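Local coordinates for protein diaminobutyrate-pyruvate transaminase and L-2,4-diaminobutyrate decarboxylase (Vibrio parahaemolyticus, PDB 2QMA) that probably uses pyridoxal phosphate to decarboxylate L-2,4-diaminobutyrate through this C-terminal, glutamate-decarboxylase-like domain, within a longer protein that probably also acts as a transaminase, at residues G58-P61 with K62-E65; V87-L90 with V91-A95; V141-K144 with V145-L149; G299-I302 with L303-H306; K379-M382 with T383-V387. All blocks are in the same frame, centred on the assembly; numbering follows the deposited sequence.

Interaction 1: G58-P61 with K62-E65; sequences GMDP and KALE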
loop_
_atom_site.group_PDB
_atom_site.type_symbol
_atom_site.label_atom_id
_atom_site.label_comp_id
_atom_site.label_asym_id
_atom_site.label_seq_id
_atom_site.Cartn_x
_atom_site.Cartn_y
_atom_site.Cartn_z
ATOM N N GLY A 58 19.859 -20.840 2.857
ATOM C CA GLY A 58 20.269 -21.571 4.053
ATOM C C GLY A 58 21.272 -20.841 4.957
ATOM O O GLY A 58 21.670 -21.376 6.011
HETATM N N MSE A 59 21.667 -19.625 4.565
HETATM C CA MSE A 59 22.529 -18.777 5.395
HETATM C C MSE A 59 21.968 -18.658 6.807
HETATM O O MSE A 59 20.763 -18.569 6.983
HETATM C CB MSE A 59 22.676 -17.382 4.774
HETATM C CG MSE A 59 23.491 -16.438 5.627
HETATM SE SE MSE A 59 23.976 -14.847 4.659
HETATM C CE MSE A 59 25.429 -15.581 3.612
ATOM N N ASP A 60 22.847 -18.694 7.801
ATOM C CA ASP A 60 22.455 -18.483 9.187
ATOM C C ASP A 60 21.741 -17.123 9.298
ATOM O O ASP A 60 22.276 -16.119 8.824
ATOM C CB ASP A 60 23.708 -18.513 10.077
ATOM C CG ASP A 60 23.403 -18.266 11.547
ATOM O OD1 ASP A 60 22.575 -19.004 12.137
ATOM O OD2 ASP A 60 23.996 -17.337 12.118
ATOM N N PRO A 61 20.507 -17.105 9.847
ATOM C CA PRO A 61 19.815 -15.822 9.904
ATOM C C PRO A 61 20.584 -14.783 10.739
ATOM O O PRO A 61 20.616 -13.606 10.368
ATOM C CB PRO A 61 18.473 -16.194 10.526
ATOM C CG PRO A 61 18.248 -17.632 10.093
ATOM C CD PRO A 61 19.632 -18.180 10.370
ATOM N N LYS A 62 21.248 -15.213 11.813
ATOM C CA LYS A 62 22.038 -14.255 12.603
ATOM C C LYS A 62 23.162 -13.584 11.791
ATOM O O LYS A 62 23.351 -12.373 11.897
ATOM C CB LYS A 62 22.566 -14.856 13.909
ATOM C CG LYS A 62 22.825 -13.776 14.988
ATOM C CD LYS A 62 24.077 -14.051 15.810
ATOM C CE LYS A 62 24.513 -12.821 16.602
ATOM N NZ LYS A 62 25.977 -12.629 16.511
ATOM N N ALA A 63 23.862 -14.375 10.973
ATOM C CA ALA A 63 24.882 -13.904 10.033
ATOM C C ALA A 63 24.299 -12.925 9.013
ATOM O O ALA A 63 24.884 -11.896 8.748
ATOM C CB ALA A 63 25.505 -15.078 9.312
ATOM N N LEU A 64 23.149 -13.259 8.439
ATOM C CA LEU A 64 22.539 -12.375 7.450
ATOM C C LEU A 64 22.111 -11.040 8.092
ATOM O O LEU A 64 22.328 -9.975 7.513
ATOM C CB LEU A 64 21.371 -13.095 6.735
ATOM C CG LEU A 64 20.393 -12.330 5.835
ATOM C CD1 LEU A 64 21.067 -11.778 4.589
ATOM C CD2 LEU A 64 19.201 -13.221 5.453
ATOM N N GLU A 65 21.500 -11.112 9.273
ATOM C CA GLU A 65 21.052 -9.918 9.984
ATOM C C GLU A 65 22.255 -9.034 10.351
ATOM O O GLU A 65 22.190 -7.799 10.244
ATOM C CB GLU A 65 20.244 -10.308 11.229
ATOM C CG GLU A 65 19.944 -9.165 12.171
ATOM C CD GLU A 65 19.152 -9.581 13.395
ATOM O OE1 GLU A 65 19.431 -10.668 13.946
ATOM O OE2 GLU A 65 18.241 -8.810 13.812
#
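Asp60 and Ala63 meet where the chain turns into helix 61-69, and hydrogen bonds define the turn. The carboxylate atom Asp60 OD2 accepts from the backbone Ala63 N at 3.2 Å, with the donor lying above the carboxylate plane, about 45° out of it. The carboxylate reaches this position because its CG stands anti to the backbone N (chi1 179°), on the side of its own carbonyl carbon and hence of the residues that follow. Two backbone bonds continue the pattern: Leu64 N donates to Asp60 O at 3.0 Å, and Glu65 N to Pro61 O at 2.9 Å, both nearly straight. Asp60 thus contributes a side-chain and a main-chain acceptor to successive amides of the opening turn. This is an N-cap, an aspartate just ahead of the first helical residue, here followed by proline in the first turn; a negative charge at this end would probably interact well with the helix dipole.

Lys62 lies alongside Asp60, pointing the same way, and Lys62 CB comes within 3.4 Å of Asp60 OD2, but its NZ forms a salt bridge with Asp66 one turn further on.

Apolar packing comes from Met59, a selenomethionine, whose chain crosses that of Leu64 at about a right angle. Met59 SE rests 3.8 Å from Leu64 CB, while Met59 CG is 4.4 Å from Ala63 CB. Leu64 is the buried member of the group, also touching Asn94, and Pro61 packs on Tyr140 of the second subunit.

Interaction 2: V87-L90 with V91-A95; sequences VAEL and VAKNA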
loop_
_atom_site.group_PDB
_atom_site.type_symbol
_atom_site.label_atom_id
_atom_site.label_comp_id
_atom_site.label_asym_id
_atom_site.label_seq_id
_atom_site.Cartn_x
_atom_site.Cartn_y
_atom_site.Cartn_z
ATOM N N VAL A 87 23.400 -5.090 -3.185
ATOM C CA VAL A 87 22.066 -5.600 -2.794
ATOM C C VAL A 87 21.763 -6.918 -3.468
ATOM O O VAL A 87 21.209 -7.805 -2.847
ATOM C CB VAL A 87 20.912 -4.604 -3.014
ATOM C CG1 VAL A 87 21.049 -3.423 -2.068
ATOM C CG2 VAL A 87 20.866 -4.119 -4.419
ATOM N N ALA A 88 22.161 -7.077 -4.729
ATOM C CA ALA A 88 21.975 -8.377 -5.374
ATOM C C ALA A 88 22.687 -9.448 -4.542
ATOM O O ALA A 88 22.132 -10.499 -4.243
ATOM C CB ALA A 88 22.489 -8.362 -6.819
ATOM N N GLU A 89 23.903 -9.138 -4.129
ATOM C CA GLU A 89 24.741 -10.081 -3.416
ATOM C C GLU A 89 24.243 -10.442 -2.031
ATOM O O GLU A 89 24.267 -11.604 -1.653
ATOM C CB GLU A 89 26.183 -9.570 -3.334
ATOM C CG GLU A 89 27.126 -10.545 -2.604
ATOM C CD GLU A 89 27.462 -11.815 -3.393
ATOM O OE1 GLU A 89 27.219 -11.898 -4.625
ATOM O OE2 GLU A 89 27.998 -12.751 -2.761
ATOM N N LEU A 90 23.817 -9.447 -1.268
ATOM C CA LEU A 90 23.471 -9.662 0.133
ATOM C C LEU A 90 21.957 -9.877 0.344
ATOM O O LEU A 90 21.520 -10.755 1.102
ATOM C CB LEU A 90 23.995 -8.476 0.977
ATOM C CG LEU A 90 23.691 -8.473 2.479
ATOM C CD1 LEU A 90 24.379 -9.677 3.135
ATOM C CD2 LEU A 90 24.091 -7.119 3.131
ATOM N N VAL A 91 21.165 -9.074 -0.338
ATOM C CA VAL A 91 19.732 -9.068 -0.096
ATOM C C VAL A 91 19.041 -10.127 -0.998
ATOM O O VAL A 91 18.379 -11.072 -0.496
ATOM C CB VAL A 91 19.175 -7.637 -0.266
ATOM C CG1 VAL A 91 17.623 -7.585 -0.029
ATOM C CG2 VAL A 91 19.886 -6.666 0.695
ATOM N N ALA A 92 19.242 -9.991 -2.314
ATOM C CA ALA A 92 18.535 -10.812 -3.303
ATOM C C ALA A 92 18.945 -12.268 -3.189
ATOM O O ALA A 92 18.091 -13.154 -3.149
ATOM C CB ALA A 92 18.777 -10.278 -4.730
ATOM N N LYS A 93 20.261 -12.519 -3.176
ATOM C CA LYS A 93 20.777 -13.883 -3.061
ATOM C C LYS A 93 20.202 -14.650 -1.847
ATOM O O LYS A 93 20.098 -15.882 -1.902
ATOM C CB LYS A 93 22.314 -13.862 -3.011
ATOM C CG LYS A 93 22.963 -15.212 -3.077
ATOM C CD LYS A 93 24.500 -15.085 -3.217
ATOM C CE LYS A 93 25.150 -16.445 -3.451
ATOM N NZ LYS A 93 26.625 -16.435 -3.156
ATOM N N ASN A 94 19.881 -13.929 -0.769
ATOM C CA ASN A 94 19.403 -14.537 0.478
ATOM C C ASN A 94 17.899 -14.372 0.755
ATOM O O ASN A 94 17.459 -14.500 1.900
ATOM C CB ASN A 94 20.215 -14.034 1.658
ATOM C CG ASN A 94 21.698 -14.445 1.578
ATOM O OD1 ASN A 94 22.018 -15.634 1.485
ATOM N ND2 ASN A 94 22.586 -13.460 1.576
ATOM N N ALA A 95 17.138 -14.087 -0.293
ATOM C CA ALA A 95 15.682 -13.889 -0.222
ATOM C C ALA A 95 14.935 -15.238 -0.286
ATOM O O ALA A 95 15.541 -16.292 -0.452
ATOM C CB ALA A 95 15.250 -12.993 -1.348
#
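Val87 and Val91 open the contact, one turn apart on helix 80-92. Val87 O is gripped by two amides, Val91 N at 2.8 Å and Ala92 N at 3.0 Å; the second bond is the straighter, with an N-H...O angle of 167° against 141°. Accepting from both the fourth and the fifth residue on, this carbonyl marks the passage into a wider pi-type turn. Ala88 follows the wider spacing: its O takes Lys93 N, five residues ahead, and also lies 3.4 Å from Ala92 CB.

Glu89 runs side by side with Lys93, both pointing the same way. A bend in the glutamate at chi2 (72°) brings Glu89 OE2 within 4.0 Å of Lys93 NZ, at the end of an extended chain, a long salt bridge at the exposed side of the helix. Lys93 CB, nearer the backbone, sits 3.3 Å from Glu89 O.

Leu90 O receives Asn94 ND2 at 2.9 Å, the carbonyl lying close to the plane of the amide. Here a side chain, not a main-chain amide, satisfies the carbonyl as the helix gives way to a type I beta turn from Ala92 to Ala95; the other end of that amide, Asn94 OD1, bonds to Ser57 OG.

Around this turn, Ala88 and Ala92 face helix 32-51, Leu90 packs against helix 61-69, and Val91 meets Val141 of the second subunit.

Interaction 3: V141-K144 with V145-L149; sequences VEQK and VVNWL. With EDO (1,2-ethanediol), chain C.
Lys144 NZ is held by both hydroxyls of a 1,2-ethanediol molecule, probably left from the crystallisation liquor: O2 lies 2.7 Å and O1 2.9 Å from it. The ammonium group also donates to the carbonyl of Asn69 in the second subunit. With CG anti to the backbone N (chi1 168°) and a single bend at chi2, the lysine chain runs forward along the helix toward Trp148. The diol lies beside both side chains, its O2 in the plane of the indole at the ring edge, 3.8 Å from Trp148 CD1.

The main chain keeps the regular bonding of helix 136-152. Val145 N donates to Val141 O, Val146 N to Glu142 O, Asn147 N to Gln143 O at 2.8 Å, and Trp148 N to Lys144 O at 2.9 Å. The valines add a loose apolar contact, Val141 CG1 being 4.5 Å from Val145 CG2. Both press on Phe381 of helix 377-386. Val145 and Val146 both reach Phe163 of strand 160-164, and Gln143 NE2, 3.9 Å from Val146 CG1, bonds to Asp160 at the start of that strand.

Glu142 has its own partners, a salt bridge to Lys373 and the backbone N of Phe163. Trp148 NE1 donates to Asp74 of the second subunit. Val145 and Val146 thus pack inside the chain, whereas Val141 also meets Val91 of the second subunit. Lys144 and Trp148 carry polar hydrogens to acceptors across the dimer interface, and the diol's hydroxyls add two acceptors to Asn69 O for the ammonium group.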
loop_
_atom_site.group_PDB
_atom_site.type_symbol
_atom_site.label_atom_id
_atom_site.label_comp_id
_atom_site.label_asym_id
_atom_site.label_seq_id
_atom_site.Cartn_x
_atom_site.Cartn_y
_atom_site.Cartn_z
ATOM N N VAL A 141 -7.255 3.928 -16.538
ATOM C CA VAL A 141 -6.820 2.518 -16.500
ATOM C C VAL A 141 -7.435 1.812 -15.295
ATOM O O VAL A 141 -8.061 0.770 -15.459
ATOM C CB VAL A 141 -5.281 2.356 -16.504
ATOM C CG1 VAL A 141 -4.836 0.912 -16.181
ATOM C CG2 VAL A 141 -4.690 2.833 -17.902
ATOM N N GLU A 142 -7.244 2.383 -14.097
ATOM C CA GLU A 142 -7.856 1.834 -12.876
ATOM C C GLU A 142 -9.391 1.664 -13.036
ATOM O O GLU A 142 -9.936 0.576 -12.733
ATOM C CB GLU A 142 -7.541 2.671 -11.623
ATOM C CG GLU A 142 -8.104 1.946 -10.397
ATOM C CD GLU A 142 -7.673 2.451 -9.054
ATOM O OE1 GLU A 142 -6.467 2.713 -8.836
ATOM O OE2 GLU A 142 -8.576 2.502 -8.183
ATOM N N GLN A 143 -10.100 2.711 -13.492
ATOM C CA GLN A 143 -11.551 2.575 -13.631
ATOM C C GLN A 143 -11.960 1.468 -14.640
ATOM O O GLN A 143 -12.908 0.725 -14.417
ATOM C CB GLN A 143 -12.218 3.898 -13.994
ATOM C CG GLN A 143 -13.762 3.820 -13.857
ATOM C CD GLN A 143 -14.245 3.654 -12.398
ATOM O OE1 GLN A 143 -13.888 4.434 -11.525
ATOM N NE2 GLN A 143 -15.063 2.629 -12.149
ATOM N N LYS A 144 -11.239 1.385 -15.741
ATOM C CA LYS A 144 -11.440 0.357 -16.774
ATOM C C LYS A 144 -11.345 -1.054 -16.144
ATOM O O LYS A 144 -12.204 -1.912 -16.391
ATOM C CB LYS A 144 -10.367 0.532 -17.874
ATOM C CG LYS A 144 -10.221 -0.603 -18.899
ATOM C CD LYS A 144 -11.522 -0.979 -19.625
ATOM C CE LYS A 144 -11.194 -1.828 -20.867
ATOM N NZ LYS A 144 -12.418 -2.441 -21.532
ATOM N N VAL A 145 -10.260 -1.282 -15.386
ATOM C CA VAL A 145 -10.001 -2.590 -14.756
ATOM C C VAL A 145 -11.105 -2.864 -13.727
ATOM O O VAL A 145 -11.622 -3.999 -13.630
ATOM C CB VAL A 145 -8.601 -2.640 -14.077
ATOM C CG1 VAL A 145 -8.461 -3.866 -13.160
ATOM C CG2 VAL A 145 -7.464 -2.567 -15.082
ATOM N N VAL A 146 -11.468 -1.823 -12.961
ATOM C CA VAL A 146 -12.554 -1.957 -11.968
ATOM C C VAL A 146 -13.873 -2.362 -12.659
ATOM O O VAL A 146 -14.594 -3.261 -12.188
ATOM C CB VAL A 146 -12.740 -0.666 -11.104
ATOM C CG1 VAL A 146 -14.092 -0.723 -10.387
ATOM C CG2 VAL A 146 -11.634 -0.580 -10.031
ATOM N N ASN A 147 -14.208 -1.650 -13.740
ATOM C CA ASN A 147 -15.429 -1.933 -14.502
ATOM C C ASN A 147 -15.432 -3.361 -15.023
ATOM O O ASN A 147 -16.449 -4.065 -14.952
ATOM C CB ASN A 147 -15.577 -0.959 -15.685
ATOM C CG ASN A 147 -15.892 0.468 -15.253
ATOM O OD1 ASN A 147 -15.789 1.375 -16.068
ATOM N ND2 ASN A 147 -16.289 0.671 -13.991
ATOM N N TRP A 148 -14.277 -3.789 -15.529
ATOM C CA TRP A 148 -14.094 -5.153 -16.043
ATOM C C TRP A 148 -14.351 -6.165 -14.901
ATOM O O TRP A 148 -15.062 -7.157 -15.068
ATOM C CB TRP A 148 -12.661 -5.293 -16.616
ATOM C CG TRP A 148 -12.309 -6.630 -17.195
ATOM C CD1 TRP A 148 -12.660 -7.103 -18.420
ATOM C CD2 TRP A 148 -11.530 -7.663 -16.560
ATOM N NE1 TRP A 148 -12.177 -8.374 -18.583
ATOM C CE2 TRP A 148 -11.491 -8.758 -17.460
ATOM C CE3 TRP A 148 -10.924 -7.795 -15.288
ATOM C CZ2 TRP A 148 -10.800 -9.947 -17.173
ATOM C CZ3 TRP A 148 -10.264 -8.981 -14.974
ATOM C CH2 TRP A 148 -10.193 -10.048 -15.921
ATOM N N LEU A 149 -13.776 -5.893 -13.739
ATOM C CA LEU A 149 -13.908 -6.803 -12.593
ATOM C C LEU A 149 -15.375 -6.939 -12.205
ATOM O O LEU A 149 -15.869 -8.030 -11.951
ATOM C CB LEU A 149 -13.133 -6.222 -11.392
ATOM C CG LEU A 149 -11.615 -6.370 -11.470
ATOM C CD1 LEU A 149 -10.963 -5.572 -10.314
ATOM C CD2 LEU A 149 -11.271 -7.885 -11.445
HETATM C C1 EDO C . -15.661 -2.071 -19.801
HETATM O O1 EDO C . -14.739 -1.102 -20.366
HETATM C C2 EDO C . -14.977 -3.193 -19.022
HETATM O O2 EDO C . -14.012 -3.870 -19.826
#

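Interaction 4: G299-I302 with L303-H306; sequences GALI and LSSH
Ser304 lies against Leu301, and its short side chain repays following atom by atom. Ser304 CB is 3.6 Å from Leu301 O. Beyond it, OG sits between the backbone N and the carbonyl carbon of its own residue (chi1 79°), folded back over the preceding turn, and Ser304 OG donates to Leu301 O at 2.9 Å, in the carbonyl plane and on a lone pair. The same oxygen also accepts Ser304 N at 3.0 Å, from well above that plane, so a single carbonyl is gripped by the main chain and side chain of one residue from two different directions. Ser304 OG in turn accepts from His306 N at 2.9 Å, so the hydroxyl is donor to one backbone group and acceptor from another. Ser304 OG also lies 3.9 Å from Leu301 CD2, and in plane at the edge of the His306 ring.

Before the serine, Leu303 N donates to Ala300 O almost straight, at 171°. Ile302 CG2 packs on Leu303 CG at 3.9 Å, an apolar contact between successive side chains.

Ala300 touches Leu326 and Phe327, and its side chain is about 7 Å from that of Lys325, the predicted attachment site of pyridoxal phosphate, unmodified here. The i to i+3 bonds belong to a 3-10 segment after strand 290-295, and the OG-to-His306 bond closes an ST turn that takes the chain out of it.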
loop_
_atom_site.group_PDB
_atom_site.type_symbol
_atom_site.label_atom_id
_atom_site.label_comp_id
_atom_site.label_asym_id
_atom_site.label_seq_id
_atom_site.Cartn_x
_atom_site.Cartn_y
_atom_site.Cartn_z
ATOM N N GLY A 299 -11.332 -16.003 -4.889
ATOM C CA GLY A 299 -11.981 -15.069 -5.811
ATOM C C GLY A 299 -11.520 -15.318 -7.237
ATOM O O GLY A 299 -12.313 -15.155 -8.156
ATOM N N ALA A 300 -10.265 -15.767 -7.402
ATOM C CA ALA A 300 -9.697 -16.049 -8.747
ATOM C C ALA A 300 -10.479 -17.103 -9.530
ATOM O O ALA A 300 -10.471 -17.109 -10.775
ATOM C CB ALA A 300 -8.181 -16.434 -8.653
ATOM N N LEU A 301 -11.178 -17.980 -8.819
ATOM C CA LEU A 301 -11.930 -19.046 -9.495
ATOM C C LEU A 301 -13.081 -18.526 -10.375
ATOM O O LEU A 301 -13.672 -19.272 -11.160
ATOM C CB LEU A 301 -12.465 -20.026 -8.472
ATOM C CG LEU A 301 -11.434 -20.825 -7.696
ATOM C CD1 LEU A 301 -12.230 -21.853 -6.849
ATOM C CD2 LEU A 301 -10.380 -21.541 -8.641
ATOM N N ILE A 302 -13.426 -17.249 -10.209
ATOM C CA ILE A 302 -14.387 -16.594 -11.096
ATOM C C ILE A 302 -14.010 -16.774 -12.588
ATOM O O ILE A 302 -14.901 -16.807 -13.457
ATOM C CB ILE A 302 -14.564 -15.090 -10.745
ATOM C CG1 ILE A 302 -15.959 -14.603 -11.156
ATOM C CG2 ILE A 302 -13.381 -14.239 -11.301
ATOM C CD1 ILE A 302 -17.060 -15.091 -10.228
ATOM N N LEU A 303 -12.712 -16.940 -12.859
ATOM C CA LEU A 303 -12.221 -17.071 -14.246
ATOM C C LEU A 303 -12.094 -18.514 -14.735
ATOM O O LEU A 303 -11.812 -18.748 -15.941
ATOM C CB LEU A 303 -10.848 -16.408 -14.424
ATOM C CG LEU A 303 -10.731 -14.916 -14.135
ATOM C CD1 LEU A 303 -9.265 -14.426 -14.346
ATOM C CD2 LEU A 303 -11.769 -14.097 -14.928
ATOM N N SER A 304 -12.329 -19.458 -13.829
ATOM C CA SER A 304 -12.102 -20.870 -14.095
ATOM C C SER A 304 -13.395 -21.643 -14.375
ATOM O O SER A 304 -14.517 -21.088 -14.325
ATOM C CB SER A 304 -11.457 -21.525 -12.872
ATOM O OG SER A 304 -12.482 -21.788 -11.890
ATOM N N SER A 305 -13.223 -22.940 -14.603
ATOM C CA SER A 305 -14.346 -23.883 -14.815
ATOM C C SER A 305 -15.131 -24.130 -13.540
ATOM O O SER A 305 -16.157 -24.829 -13.563
ATOM C CB SER A 305 -13.824 -25.246 -15.313
ATOM O OG SER A 305 -13.382 -25.076 -16.640
ATOM N N HIS A 306 -14.641 -23.568 -12.439
ATOM C CA HIS A 306 -15.208 -23.824 -11.106
ATOM C C HIS A 306 -15.886 -22.577 -10.543
ATOM O O HIS A 306 -16.172 -22.498 -9.336
ATOM C CB HIS A 306 -14.113 -24.302 -10.166
ATOM C CG HIS A 306 -13.437 -25.542 -10.639
ATOM N ND1 HIS A 306 -13.877 -26.805 -10.297
ATOM C CD2 HIS A 306 -12.374 -25.719 -11.458
ATOM C CE1 HIS A 306 -13.092 -27.708 -10.865
ATOM N NE2 HIS A 306 -12.179 -27.075 -11.584
#

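Interaction 5: K379-M382 with T383-V387; sequences KVFM and TMQNV
Phe381 and Gln385 make the distinctive hydrogen bond of this helical turn. Gln385 NE2 donates to Phe381 O at 3.2 Å, approaching from above the carbonyl plane, 62° out of it, although the oxygen lies close to the plane of the amide itself. Main-chain bonds are regular at first: Thr383 N to Lys379 O, and Met384 N to Val380 O, each at 2.9 Å. They slacken afterwards, for Met382 O receives only weak bonds from Gln385 N and Asn386 N.

The same NE2 also takes part in an aromatic contact. It stands 3.2 Å above one face of the Phe381 ring, displaced toward the rim near CE2, with ring and amide planes 66° apart. Gln385 gets there with its CG beside the backbone N (chi1 -71°) and the chain extended beyond, while OE1 bonds to Lys76 of the second subunit.

Apolar packing is supplied by Val380 CG1, 4.0 Å from Met384 CG; Met384 is a selenomethionine. These residues face helix 136-152, where Met384 meets Trp148.

Polar ends are drawn off to other partners: Lys379 NZ forms salt bridges with Glu119 and Asp376 and bonds to Ser332 O, and Asn386 ND2 donates to Ala78 O of the second subunit. Such a buried helix end, with Met382 O only weakly bonded and its amide side chains turned to the partner chain, is a piece of dimer interface in this decarboxylase-type PLP fold.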
loop_
_atom_site.group_PDB
_atom_site.type_symbol
_atom_site.label_atom_id
_atom_site.label_comp_id
_atom_site.label_asym_id
_atom_site.label_seq_id
_atom_site.Cartn_x
_atom_site.Cartn_y
_atom_site.Cartn_z
ATOM N N LYS A 379 -0.820 -3.439 -13.497
ATOM C CA LYS A 379 -0.480 -4.848 -13.490
ATOM C C LYS A 379 -1.632 -5.684 -14.091
ATOM O O LYS A 379 -1.383 -6.467 -15.001
ATOM C CB LYS A 379 -0.191 -5.343 -12.072
ATOM C CG LYS A 379 0.939 -4.604 -11.366
ATOM C CD LYS A 379 0.856 -4.895 -9.853
ATOM C CE LYS A 379 1.695 -3.961 -9.100
ATOM N NZ LYS A 379 1.879 -4.422 -7.691
ATOM N N VAL A 380 -2.858 -5.510 -13.580
ATOM C CA VAL A 380 -3.985 -6.311 -14.059
ATOM C C VAL A 380 -4.300 -5.901 -15.509
ATOM O O VAL A 380 -4.633 -6.756 -16.349
ATOM C CB VAL A 380 -5.243 -6.161 -13.173
ATOM C CG1 VAL A 380 -6.362 -7.088 -13.665
ATOM C CG2 VAL A 380 -4.934 -6.426 -11.684
ATOM N N PHE A 381 -4.231 -4.602 -15.806
ATOM C CA PHE A 381 -4.553 -4.090 -17.141
ATOM C C PHE A 381 -3.636 -4.767 -18.163
ATOM O O PHE A 381 -4.113 -5.267 -19.194
ATOM C CB PHE A 381 -4.440 -2.553 -17.152
ATOM C CG PHE A 381 -4.736 -1.890 -18.476
ATOM C CD1 PHE A 381 -6.040 -1.726 -18.916
ATOM C CD2 PHE A 381 -3.704 -1.339 -19.233
ATOM C CE1 PHE A 381 -6.315 -1.046 -20.097
ATOM C CE2 PHE A 381 -3.981 -0.671 -20.422
ATOM C CZ PHE A 381 -5.283 -0.519 -20.845
HETATM N N MSE A 382 -2.339 -4.836 -17.855
HETATM C CA MSE A 382 -1.371 -5.497 -18.756
HETATM C C MSE A 382 -1.518 -7.016 -18.774
HETATM O O MSE A 382 -1.510 -7.633 -19.852
HETATM C CB MSE A 382 0.072 -5.090 -18.423
HETATM C CG MSE A 382 0.252 -3.579 -18.553
HETATM SE SE MSE A 382 2.064 -2.923 -18.493
HETATM C CE MSE A 382 2.878 -4.186 -19.735
ATOM N N THR A 383 -1.691 -7.608 -17.596
ATOM C CA THR A 383 -1.864 -9.052 -17.466
ATOM C C THR A 383 -3.048 -9.593 -18.302
ATOM O O THR A 383 -2.906 -10.641 -18.997
ATOM C CB THR A 383 -2.004 -9.451 -15.981
ATOM O OG1 THR A 383 -0.706 -9.460 -15.351
ATOM C CG2 THR A 383 -2.660 -10.815 -15.854
HETATM N N MSE A 384 -4.188 -8.890 -18.273
HETATM C CA MSE A 384 -5.382 -9.355 -19.029
HETATM C C MSE A 384 -5.279 -9.190 -20.556
HETATM O O MSE A 384 -5.991 -9.871 -21.320
HETATM C CB MSE A 384 -6.666 -8.725 -18.487
HETATM C CG MSE A 384 -6.956 -9.134 -17.020
HETATM SE SE MSE A 384 -6.809 -11.037 -16.637
HETATM C CE MSE A 384 -5.011 -11.141 -16.083
ATOM N N GLN A 385 -4.440 -8.257 -20.986
ATOM C CA GLN A 385 -4.138 -8.101 -22.414
ATOM C C GLN A 385 -3.205 -9.173 -22.958
ATOM O O GLN A 385 -3.286 -9.523 -24.155
ATOM C CB GLN A 385 -3.538 -6.736 -22.701
ATOM C CG GLN A 385 -4.512 -5.580 -22.584
ATOM C CD GLN A 385 -3.763 -4.293 -22.835
ATOM O OE1 GLN A 385 -3.379 -4.006 -23.968
ATOM N NE2 GLN A 385 -3.479 -3.549 -21.768
ATOM N N ASN A 386 -2.336 -9.666 -22.078
ATOM C CA ASN A 386 -1.201 -10.528 -22.400
ATOM C C ASN A 386 -1.538 -12.024 -22.164
ATOM O O ASN A 386 -1.778 -12.782 -23.108
ATOM C CB ASN A 386 0.017 -10.062 -21.579
ATOM C CG ASN A 386 1.221 -10.998 -21.671
ATOM O OD1 ASN A 386 1.894 -11.262 -20.657
ATOM N ND2 ASN A 386 1.513 -11.502 -22.891
ATOM N N VAL A 387 -1.582 -12.414 -20.902
ATOM C CA VAL A 387 -2.041 -13.750 -20.483
ATOM C C VAL A 387 -3.550 -13.952 -20.751
ATOM O O VAL A 387 -3.948 -14.951 -21.374
ATOM C CB VAL A 387 -1.662 -13.992 -18.993
ATOM C CG1 VAL A 387 -2.162 -15.341 -18.485
ATOM C CG2 VAL A 387 -0.122 -13.838 -18.821
#

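Five local contacts show how setting shapes chemistry. Interaction 1 is at the surface and relies on an aspartate cap; interaction 2 is more buried and closes its helix with an asparagine. The two touch, Met59 SE lying 3.7 Å from Asn94 ND2, so one helix start packs on another helix end. Interactions 3 and 5 form a second, buried pair next to the subunit interface, joined by valine, phenylalanine, tryptophan and selenomethionine side chains, their centres 12 Å apart. Interaction 4 is partly buried; its nearest atoms come within about 4 Å of interaction 3, and it alone is not touched by the second subunit. A 3-10 segment, a serine hydroxyl and an ST turn replace alpha-helical bonding there.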